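Local coordinates for protein endo-n-acetyl-beta-d-glucosaminidase (Hypocrea jecorina, PDB 4AC1) that hydrolyses N-linked glycans as a family 18 endo-beta-N-acetylglucosaminidase and is responsible for deglycosylating the cellulases of its fungus, at residues P3-Y8 / I274-L279; I26-I31 / E267-A272; A218-T223 / G250-W255. All coordinates share one frame; numbering follows the deposited sequence. Where two conformers were deposited one is given.

Contact 1: residues P3-Y8 / I274-L279. Unlike the reference sequence in segment 274-279: Val277 (reference Glu). With NAG (2-acetamido-2-deoxy-beta-D-glucopyranose), chain B.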
loop_
_atom_site.group_PDB
_atom_site.type_symbol
_atom_site.label_atom_id
_atom_site.label_comp_id
_atom_site.label_asym_id
_atom_site.label_seq_id
_atom_site.Cartn_x
_atom_site.Cartn_y
_atom_site.Cartn_z
ATOM N N PRO A 3 12.509 0.774 -10.119
ATOM C CA PRO A 3 11.149 0.483 -9.677
ATOM C C PRO A 3 11.061 0.151 -8.188
ATOM O O PRO A 3 11.968 -0.459 -7.617
ATOM C CB PRO A 3 10.792 -0.759 -10.500
ATOM C CG PRO A 3 12.086 -1.476 -10.636
ATOM C CD PRO A 3 13.110 -0.383 -10.814
ATOM N N ARG A 4 9.955 0.543 -7.571
ATOM C CA ARG A 4 9.683 0.178 -6.180
ATOM C C ARG A 4 9.244 -1.279 -6.110
ATOM O O ARG A 4 8.613 -1.797 -7.051
ATOM C CB ARG A 4 8.591 1.069 -5.595
ATOM C CG ARG A 4 8.877 2.559 -5.750
ATOM C CD ARG A 4 7.731 3.381 -5.205
ATOM N NE ARG A 4 7.822 4.808 -5.524
ATOM C CZ ARG A 4 7.322 5.374 -6.622
ATOM N NH1 ARG A 4 6.739 4.640 -7.551
ATOM N NH2 ARG A 4 7.404 6.690 -6.797
ATOM N N LEU A 5 9.604 -1.946 -5.015
ATOM C CA LEU A 5 9.057 -3.254 -4.693
ATOM C C LEU A 5 8.476 -3.150 -3.304
ATOM O O LEU A 5 9.208 -2.950 -2.325
ATOM C CB LEU A 5 10.117 -4.360 -4.746
ATOM C CG LEU A 5 9.632 -5.763 -4.347
ATOM C CD1 LEU A 5 8.450 -6.239 -5.218
ATOM C CD2 LEU A 5 10.766 -6.781 -4.377
ATOM N N ILE A 6 7.158 -3.276 -3.228
ATOM C CA ILE A 6 6.398 -2.953 -2.035
ATOM C C ILE A 6 5.652 -4.191 -1.586
ATOM O O ILE A 6 5.023 -4.856 -2.401
ATOM C CB ILE A 6 5.370 -1.863 -2.371
ATOM C CG1 ILE A 6 6.082 -0.579 -2.823
ATOM C CG2 ILE A 6 4.418 -1.596 -1.193
ATOM C CD1 ILE A 6 5.401 0.130 -3.964
ATOM N N VAL A 7 5.735 -4.518 -0.306
ATOM C CA VAL A 7 5.025 -5.673 0.256
ATOM C C VAL A 7 4.129 -5.207 1.401
ATOM O O VAL A 7 4.601 -4.541 2.347
ATOM C CB VAL A 7 6.006 -6.736 0.784
ATOM C CG1 VAL A 7 5.269 -7.800 1.630
ATOM C CG2 VAL A 7 6.767 -7.372 -0.371
ATOM N N TYR A 8 2.840 -5.525 1.298
ATOM C CA TYR A 8 1.899 -5.333 2.392
ATOM C C TYR A 8 2.002 -6.478 3.389
ATOM O O TYR A 8 2.049 -7.658 2.999
ATOM C CB TYR A 8 0.472 -5.269 1.865
ATOM C CG TYR A 8 0.073 -3.977 1.170
ATOM C CD1 TYR A 8 0.260 -3.788 -0.201
ATOM C CD2 TYR A 8 -0.514 -2.938 1.896
ATOM C CE1 TYR A 8 -0.114 -2.593 -0.820
ATOM C CE2 TYR A 8 -0.903 -1.749 1.285
ATOM C CZ TYR A 8 -0.699 -1.588 -0.073
ATOM O OH TYR A 8 -1.085 -0.422 -0.700
ATOM N N ILE A 274 11.482 -13.494 -6.848
ATOM C CA ILE A 274 11.022 -13.575 -8.230
ATOM C C ILE A 274 10.725 -12.195 -8.807
ATOM O O ILE A 274 11.138 -11.864 -9.923
ATOM C CB ILE A 274 9.792 -14.519 -8.347
ATOM C CG1 ILE A 274 10.237 -15.961 -8.078
ATOM C CG2 ILE A 274 9.120 -14.389 -9.717
ATOM C CD1 ILE A 274 9.151 -16.988 -8.174
ATOM N N VAL A 275 10.016 -11.372 -8.039
ATOM C CA VAL A 275 9.678 -10.031 -8.528
ATOM C C VAL A 275 10.909 -9.128 -8.622
ATOM O O VAL A 275 10.973 -8.277 -9.489
ATOM C CB VAL A 275 8.509 -9.398 -7.727
ATOM C CG1 VAL A 275 8.149 -8.045 -8.280
ATOM C CG2 VAL A 275 7.302 -10.296 -7.811
ATOM N N THR A 276 11.890 -9.336 -7.748
ATOM C CA THR A 276 13.174 -8.648 -7.893
ATOM C C THR A 276 13.855 -9.026 -9.219
ATOM O O THR A 276 14.393 -8.150 -9.918
ATOM C CB THR A 276 14.101 -8.906 -6.696
ATOM O OG1 THR A 276 13.529 -8.324 -5.512
ATOM C CG2 THR A 276 15.477 -8.280 -6.927
ATOM N N VAL A 277 13.812 -10.311 -9.590
ATOM C CA VAL A 277 14.384 -10.711 -10.884
ATOM C C VAL A 277 13.636 -10.061 -12.055
ATOM O O VAL A 277 14.239 -9.718 -13.075
ATOM C CB VAL A 277 14.444 -12.239 -11.097
ATOM C CG1 VAL A 277 15.230 -12.557 -12.369
ATOM C CG2 VAL A 277 15.117 -12.938 -9.947
ATOM N N ILE A 278 12.330 -9.879 -11.912
ATOM C CA ILE A 278 11.541 -9.197 -12.936
ATOM C C ILE A 278 11.901 -7.706 -13.052
ATOM O O ILE A 278 12.101 -7.184 -14.162
ATOM C CB ILE A 278 10.024 -9.363 -12.659
ATOM C CG1 ILE A 278 9.619 -10.831 -12.815
ATOM C CG2 ILE A 278 9.196 -8.417 -13.542
ATOM C CD1 ILE A 278 8.189 -11.139 -12.362
ATOM N N LEU A 279 11.989 -7.014 -11.918
ATOM C CA LEU A 279 12.129 -5.566 -11.912
ATOM C C LEU A 279 13.564 -5.106 -12.062
ATOM O O LEU A 279 13.832 -4.029 -12.608
ATOM C CB LEU A 279 11.605 -5.025 -10.593
ATOM C CG LEU A 279 10.101 -5.109 -10.376
ATOM C CD1 LEU A 279 9.766 -4.628 -8.954
ATOM C CD2 LEU A 279 9.351 -4.298 -11.432
HETATM C C1 NAG B . 10.808 -12.037 -18.562
HETATM C C2 NAG B . 11.741 -13.163 -18.112
HETATM C C3 NAG B . 12.904 -13.395 -19.081
HETATM C C4 NAG B . 12.490 -13.331 -20.549
HETATM C C5 NAG B . 11.549 -12.160 -20.840
HETATM C C6 NAG B . 10.978 -12.222 -22.255
HETATM C C7 NAG B . 11.816 -13.547 -15.712
HETATM C C8 NAG B . 12.416 -13.151 -14.399
HETATM N N2 NAG B . 12.246 -12.882 -16.778
HETATM O O3 NAG B . 13.461 -14.672 -18.855
HETATM O O4 NAG B . 13.660 -13.219 -21.331
HETATM O O5 NAG B . 10.468 -12.178 -19.930
HETATM O O6 NAG B . 10.227 -13.405 -22.459
HETATM O O7 NAG B . 10.976 -14.443 -15.764
#
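Strand 4-8, whose Leu5 faces Val275 and Thr276, runs nearly antiparallel to helix 274-279, with the two segment axes at 161° and 9.7 Å apart at closest approach. The contact is apolar and carried by Pro3 and Leu5 on one side and by Val275, Thr276 and Leu279 on the other. Pro3, which follows a cis peptide bond, meets the last turn of the helix. Its ring atom CG rests 3.6 Å from Leu279 CB, and the proline ring and the leucine chain lie alongside, pointing opposite ways. The CD1 branch of Leu279 reaches on to the strand backbone, 3.6 Å from Arg4 O. This is the (beta/alpha)8 barrel of family 18: strand 4-9 is the first strand and pairs with the last, 251-255, to close the ring, and the C-terminal helix packs against both from outside. Val252 of the last strand also touches Val275 and Leu279. Leu5 points out of the barrel. Its CG stands anti to the backbone N (chi1 177°), which carries it toward the helix, and from there the two methyls part. CD1 lies 3.6 Å from Val275 CG1. CD2 comes at about a right angle to the Thr276 side chain, 3.4 Å from OG1. That hydroxyl is buried but satisfied, because it is hydrogen-bonded to Ala272 O and Ala32 N. Away from the strand, Val277 CG1 lies 3.5 Å from C8, the acetyl methyl of an N-acetylglucosamine attached to the protein. Val277 differs from the reference sequence, which has glutamate.

Contact 2: residues I26-I31 / E267-A272. With ZN (zinc ion), chain H.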
loop_
_atom_site.group_PDB
_atom_site.type_symbol
_atom_site.label_atom_id
_atom_site.label_comp_id
_atom_site.label_asym_id
_atom_site.label_seq_id
_atom_site.Cartn_x
_atom_site.Cartn_y
_atom_site.Cartn_z
ATOM N N ILE A 26 14.846 -9.118 3.932
ATOM C CA ILE A 26 16.157 -8.464 3.817
ATOM C C ILE A 26 17.337 -9.408 3.990
ATOM O O ILE A 26 18.467 -9.028 3.677
ATOM C CB ILE A 26 16.335 -7.231 4.775
ATOM C CG1 ILE A 26 16.187 -7.644 6.246
ATOM C CG2 ILE A 26 15.387 -6.099 4.374
ATOM C CD1 ILE A 26 16.736 -6.642 7.255
ATOM N N THR A 27 17.103 -10.615 4.490
ATOM C CA THR A 27 18.209 -11.545 4.749
ATOM C C THR A 27 18.373 -12.584 3.651
ATOM O O THR A 27 19.494 -13.000 3.355
ATOM C CB THR A 27 18.091 -12.262 6.107
ATOM O OG1 THR A 27 16.882 -13.030 6.140
ATOM C CG2 THR A 27 18.131 -11.257 7.267
ATOM N N GLU A 28 17.274 -13.000 3.029
ATOM C CA GLU A 28 17.363 -13.960 1.918
ATOM C C GLU A 28 17.933 -13.288 0.670
ATOM O O GLU A 28 17.734 -12.096 0.455
ATOM C CB GLU A 28 16.008 -14.610 1.637
ATOM C CG GLU A 28 15.430 -15.413 2.797
ATOM C CD GLU A 28 16.132 -16.737 3.022
ATOM O OE1 GLU A 28 16.659 -17.313 2.048
ATOM O OE2 GLU A 28 16.147 -17.203 4.179
ATOM N N LYS A 29 18.654 -14.043 -0.151
ATOM C CA LYS A 29 19.404 -13.430 -1.245
ATOM C C LYS A 29 18.510 -12.981 -2.396
ATOM O O LYS A 29 17.443 -13.555 -2.633
ATOM C CB LYS A 29 20.519 -14.352 -1.760
ATOM C CG LYS A 29 20.132 -15.805 -1.910
ATOM C CD LYS A 29 20.482 -16.586 -0.653
ATOM C CE LYS A 29 19.541 -17.759 -0.455
ATOM N NZ LYS A 29 18.136 -17.290 -0.281
ATOM N N GLY A 30 18.947 -11.931 -3.082
ATOM C CA GLY A 30 18.309 -11.489 -4.319
ATOM C C GLY A 30 16.988 -10.754 -4.174
ATOM O O GLY A 30 16.115 -10.903 -5.023
ATOM N N ILE A 31 16.834 -9.972 -3.105
ATOM C CA ILE A 31 15.596 -9.219 -2.884
ATOM C C ILE A 31 15.927 -7.738 -2.822
ATOM O O ILE A 31 16.847 -7.327 -2.097
ATOM C CB ILE A 31 14.883 -9.654 -1.584
ATOM C CG1 ILE A 31 14.607 -11.165 -1.597
ATOM C CG2 ILE A 31 13.579 -8.871 -1.404
ATOM C CD1 ILE A 31 13.985 -11.682 -0.331
ATOM N N GLU A 267 7.882 -20.451 2.866
ATOM C CA GLU A 267 8.922 -19.617 2.259
ATOM C C GLU A 267 8.306 -18.412 1.532
ATOM O O GLU A 267 8.431 -18.282 0.314
ATOM C CB GLU A 267 9.768 -20.448 1.298
ATOM C CG GLU A 267 10.475 -21.634 1.952
ATOM C CD GLU A 267 11.333 -22.382 0.964
ATOM O OE1 GLU A 267 10.762 -22.910 -0.017
ATOM O OE2 GLU A 267 12.569 -22.411 1.158
ATOM N N PRO A 268 7.679 -17.493 2.289
ATOM C CA PRO A 268 6.904 -16.429 1.637
ATOM C C PRO A 268 7.750 -15.368 0.917
ATOM O O PRO A 268 7.230 -14.643 0.070
ATOM C CB PRO A 268 6.124 -15.813 2.804
ATOM C CG PRO A 268 6.934 -16.131 4.022
ATOM C CD PRO A 268 7.501 -17.486 3.754
ATOM N N TRP A 269 9.040 -15.303 1.248
ATOM C CA TRP A 269 9.996 -14.362 0.642
ATOM C C TRP A 269 10.349 -14.698 -0.803
ATOM O O TRP A 269 10.925 -13.861 -1.508
ATOM C CB TRP A 269 11.290 -14.318 1.457
ATOM C CG TRP A 269 11.880 -15.678 1.624
ATOM C CD1 TRP A 269 12.666 -16.336 0.729
ATOM C CD2 TRP A 269 11.699 -16.564 2.735
ATOM N NE1 TRP A 269 13.002 -17.580 1.222
ATOM C CE2 TRP A 269 12.423 -17.746 2.450
ATOM C CE3 TRP A 269 10.992 -16.480 3.939
ATOM C CZ2 TRP A 269 12.475 -18.831 3.338
ATOM C CZ3 TRP A 269 11.056 -17.550 4.831
ATOM C CH2 TRP A 269 11.785 -18.714 4.517
ATOM N N GLU A 270 10.021 -15.911 -1.261
ATOM C CA GLU A 270 10.369 -16.283 -2.625
ATOM C C GLU A 270 9.677 -15.400 -3.664
ATOM O O GLU A 270 10.265 -15.100 -4.702
ATOM C CB GLU A 270 10.121 -17.761 -2.893
ATOM C CG GLU A 270 11.108 -18.652 -2.161
ATOM C CD GLU A 270 10.881 -20.125 -2.396
ATOM O OE1 GLU A 270 9.838 -20.484 -2.969
ATOM O OE2 GLU A 270 11.750 -20.938 -1.986
ATOM N N TRP A 271 8.452 -14.956 -3.365
ATOM C CA TRP A 271 7.753 -14.009 -4.220
ATOM C C TRP A 271 8.617 -12.769 -4.480
ATOM O O TRP A 271 8.822 -12.381 -5.620
ATOM C CB TRP A 271 6.424 -13.597 -3.573
ATOM C CG TRP A 271 5.579 -12.686 -4.423
ATOM C CD1 TRP A 271 4.650 -13.069 -5.347
ATOM C CD2 TRP A 271 5.588 -11.254 -4.425
ATOM N NE1 TRP A 271 4.077 -11.966 -5.926
ATOM C CE2 TRP A 271 4.632 -10.835 -5.376
ATOM C CE3 TRP A 271 6.306 -10.282 -3.712
ATOM C CZ2 TRP A 271 4.386 -9.488 -5.642
ATOM C CZ3 TRP A 271 6.050 -8.938 -3.975
ATOM C CH2 TRP A 271 5.090 -8.552 -4.921
ATOM N N ALA A 272 9.134 -12.163 -3.408
ATOM C CA ALA A 272 9.966 -10.969 -3.548
ATOM C C ALA A 272 11.250 -11.219 -4.327
ATOM O O ALA A 272 11.705 -10.334 -5.033
ATOM C CB ALA A 272 10.269 -10.349 -2.185
HETATM ZN ZN ZN H . 11.615 -23.022 -1.928
HETATM O O HOH W 1 15.910 -18.200 -0.484
HETATM O O HOH W 2 13.712 -23.136 -1.130
HETATM O O HOH W 3 9.826 -23.027 -2.740
HETATM O O HOH W 4 11.588 -25.120 -1.819
HETATM O O HOH W 5 12.473 -23.176 -3.844
#
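The type I turn Glu267-Glu270, which leads into the C-terminal helix of the barrel, presents Trp269 to Glu28 in the loop after helix 24-27. Glu28 lies over one face of the indole. Its CG sits 3.5 Å from the centroid of the five-membered ring and 9° off the ring normal, a CH-pi contact. The chain bends at chi2 (-74°), which lays the carboxylate along the same face, with its plane 16° from that of the ring. The opposite face is met by Glu267 CA, so the indole is sandwiched between the loop and its own turn. Glu28 OE1 also receives Lys29 NZ at 2.8 Å in a salt bridge, nearly along the C-O bond, which holds the carboxylate over the ring. With an alanine here instead of Glu28, most of the cover on this face of the indole would probably be lost, and the Lys29 ammonium left without its carboxylate mate. The same turn carries a zinc ion. Glu267 OE1 and Glu270 OE2 each bind it at 2.1 Å, and four waters complete six ligands. Each carboxylate uses one oxygen for the metal and accepts a hydrogen bond from a zinc-bound water with the other. The metal would offset the repulsion of the two acids. Further along the loop, Ile31 CG2 packs 3.7 Å from Ala272 CB, while its CD1 reaches Trp269 CB at 4.2 Å. Lys29 O is hydrogen-bonded to Gln273 NE2 of the helix. Trp269 also touches Pro24, and Ala272 touches Leu25, so the turn and the first residues of the helix rest on helix 24-27, while Trp271 reaches Leu5 and Val7 of strand 4-9.

Contact 3: residues A218-T223 / G250-W255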
loop_
_atom_site.group_PDB
_atom_site.type_symbol
_atom_site.label_atom_id
_atom_site.label_comp_id
_atom_site.label_asym_id
_atom_site.label_seq_id
_atom_site.Cartn_x
_atom_site.Cartn_y
_atom_site.Cartn_z
ATOM N N ALA A 218 2.143 -1.290 -10.003
ATOM C CA ALA A 218 1.308 -2.434 -10.393
ATOM C C ALA A 218 1.055 -3.379 -9.235
ATOM O O ALA A 218 1.917 -4.185 -8.869
ATOM C CB ALA A 218 1.933 -3.158 -11.548
ATOM N N GLY A 219 -0.133 -3.275 -8.652
ATOM C CA GLY A 219 -0.517 -4.129 -7.552
ATOM C C GLY A 219 -0.924 -5.510 -7.993
ATOM O O GLY A 219 -1.638 -5.669 -8.997
ATOM N N GLN A 220 -0.495 -6.491 -7.212
ATOM C CA GLN A 220 -0.700 -7.916 -7.496
ATOM C C GLN A 220 -1.084 -8.700 -6.253
ATOM O O GLN A 220 -0.509 -8.514 -5.174
ATOM C CB GLN A 220 0.596 -8.516 -8.045
ATOM C CG GLN A 220 0.971 -8.003 -9.426
ATOM C CD GLN A 220 0.107 -8.623 -10.495
ATOM O OE1 GLN A 220 0.397 -9.722 -10.966
ATOM N NE2 GLN A 220 -0.964 -7.936 -10.874
ATOM N N LEU A 221 -2.052 -9.592 -6.409
ATOM C CA LEU A 221 -2.259 -10.625 -5.407
ATOM C C LEU A 221 -1.060 -11.579 -5.416
ATOM O O LEU A 221 -0.571 -11.964 -6.478
ATOM C CB LEU A 221 -3.549 -11.408 -5.685
ATOM C CG LEU A 221 -4.866 -10.646 -5.548
ATOM C CD1 LEU A 221 -6.023 -11.558 -5.928
ATOM C CD2 LEU A 221 -5.069 -10.108 -4.140
ATOM N N THR A 222 -0.589 -11.959 -4.238
ATOM C CA THR A 222 0.532 -12.889 -4.142
ATOM C C THR A 222 0.086 -14.352 -4.189
ATOM O O THR A 222 0.914 -15.257 -4.352
ATOM C CB THR A 222 1.349 -12.663 -2.870
ATOM O OG1 THR A 222 0.504 -12.869 -1.735
ATOM C CG2 THR A 222 1.952 -11.250 -2.846
ATOM N N THR A 223 -1.220 -14.571 -4.036
ATOM C CA THR A 223 -1.810 -15.919 -4.091
ATOM C C THR A 223 -3.123 -15.822 -4.857
ATOM O O THR A 223 -3.665 -14.731 -4.999
ATOM C CB THR A 223 -2.178 -16.474 -2.694
ATOM O OG1 THR A 223 -3.335 -15.784 -2.207
ATOM C CG2 THR A 223 -1.036 -16.336 -1.699
ATOM N N GLY A 250 6.395 2.539 -11.972
ATOM C CA GLY A 250 6.388 2.821 -10.540
ATOM C C GLY A 250 6.899 1.643 -9.729
ATOM O O GLY A 250 7.541 1.828 -8.710
ATOM N N GLY A 251 6.603 0.438 -10.201
ATOM C CA GLY A 251 7.065 -0.786 -9.567
ATOM C C GLY A 251 5.917 -1.750 -9.385
ATOM O O GLY A 251 4.944 -1.714 -10.141
ATOM N N VAL A 252 6.054 -2.627 -8.392
ATOM C CA VAL A 252 5.066 -3.659 -8.085
ATOM C C VAL A 252 4.811 -3.696 -6.582
ATOM O O VAL A 252 5.741 -3.526 -5.798
ATOM C CB VAL A 252 5.563 -5.073 -8.562
ATOM C CG1 VAL A 252 4.643 -6.195 -8.051
ATOM C CG2 VAL A 252 5.655 -5.109 -10.063
ATOM N N MET A 253 3.551 -3.887 -6.200
ATOM C CA MET A 253 3.220 -4.189 -4.818
ATOM C C MET A 253 2.529 -5.536 -4.744
ATOM O O MET A 253 1.901 -5.981 -5.707
ATOM C CB MET A 253 2.416 -3.064 -4.128
ATOM C CG MET A 253 0.987 -2.810 -4.619
ATOM S SD MET A 253 -0.236 -4.035 -4.080
ATOM C CE MET A 253 -1.697 -3.016 -4.210
ATOM N N GLY A 254 2.689 -6.192 -3.602
ATOM C CA GLY A 254 2.082 -7.497 -3.369
ATOM C C GLY A 254 1.181 -7.515 -2.149
ATOM O O GLY A 254 1.609 -7.148 -1.041
ATOM N N TRP A 255 -0.058 -7.958 -2.353
ATOM C CA TRP A 255 -1.010 -8.243 -1.270
ATOM C C TRP A 255 -1.138 -9.771 -1.122
ATOM O O TRP A 255 -1.684 -10.412 -2.022
ATOM C CB TRP A 255 -2.397 -7.635 -1.559
ATOM C CG TRP A 255 -3.280 -7.881 -0.396
ATOM C CD1 TRP A 255 -4.027 -8.997 -0.149
ATOM C CD2 TRP A 255 -3.434 -7.031 0.749
ATOM N NE1 TRP A 255 -4.657 -8.886 1.065
ATOM C CE2 TRP A 255 -4.302 -7.691 1.644
ATOM C CE3 TRP A 255 -2.918 -5.774 1.106
ATOM C CZ2 TRP A 255 -4.685 -7.129 2.872
ATOM C CZ3 TRP A 255 -3.290 -5.214 2.329
ATOM C CH2 TRP A 255 -4.174 -5.891 3.193
HETATM O O HOH W 6 -3.067 -12.843 -2.117
#
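Trp255 O accepts a firm hydrogen bond from Thr222 N at 2.9 Å, the donor standing above the carbonyl plane, and a water at 2.8 Å probably donates as well. Leu221 CA adds a weaker CA-H...O contact to the same oxygen. The Thr222 N bond ends a parallel ladder between strands 218-221 and 251-255. The ladder starts with Ala218 N to Gly251 O at 2.8 Å and includes Trp255 N to Gln220 O, which is nearly straight at 167°. A beta-alpha-beta crossover through helix 232-246 joins these two strands of the (beta/alpha)8 barrel. Two glycines let side chains lie on the backbone. Met253, bent at chi2 (75°), brings SD to 3.5 Å from Gly219 CA, and a CB on Gly219 would run into the Met253 CE methyl. Thr222 CG2 packs 3.8 Å from Gly254 CA in the same way. Gln220 folds back, and its NE2 bonds its neighbour Gly219 O at 3.0 Å. At the end of the strand the Trp255 side chain lies about 5 Å from a bound zinc ion and from the side chain of Asp125, consistent with the tryptophan that floors the sugar cleft in family 18 relatives. The strand carrying Trp255 is thus fixed mostly by main-chain bonds, but the close fit depends on glycine at positions 219 and 254.

Overall arrangement
Contact 3 is buried and joins two neighbouring barrel strands through backbone hydrogen bonds. Contact 1 is partly buried and apolar, where helix 270-279 covers the first strand. Contact 2 lies at the surface and mixes a ring face, a salt bridge and a zinc site. Contacts 1 and 2 share helix 270-279. Contacts 1 and 3 meet in the sheet, where Ile6 of strand 4-9 probably hydrogen-bonds Val252 and Gly254, and Tyr8 packs on Trp255. Trp271 links contact 2 to the other two, touching Leu5 as well as Gly254 and Thr222. The chemistry thus passes from main-chain bonds in the barrel wall, through apolar packing under the helix, to charged groups and a metal at the surface contact.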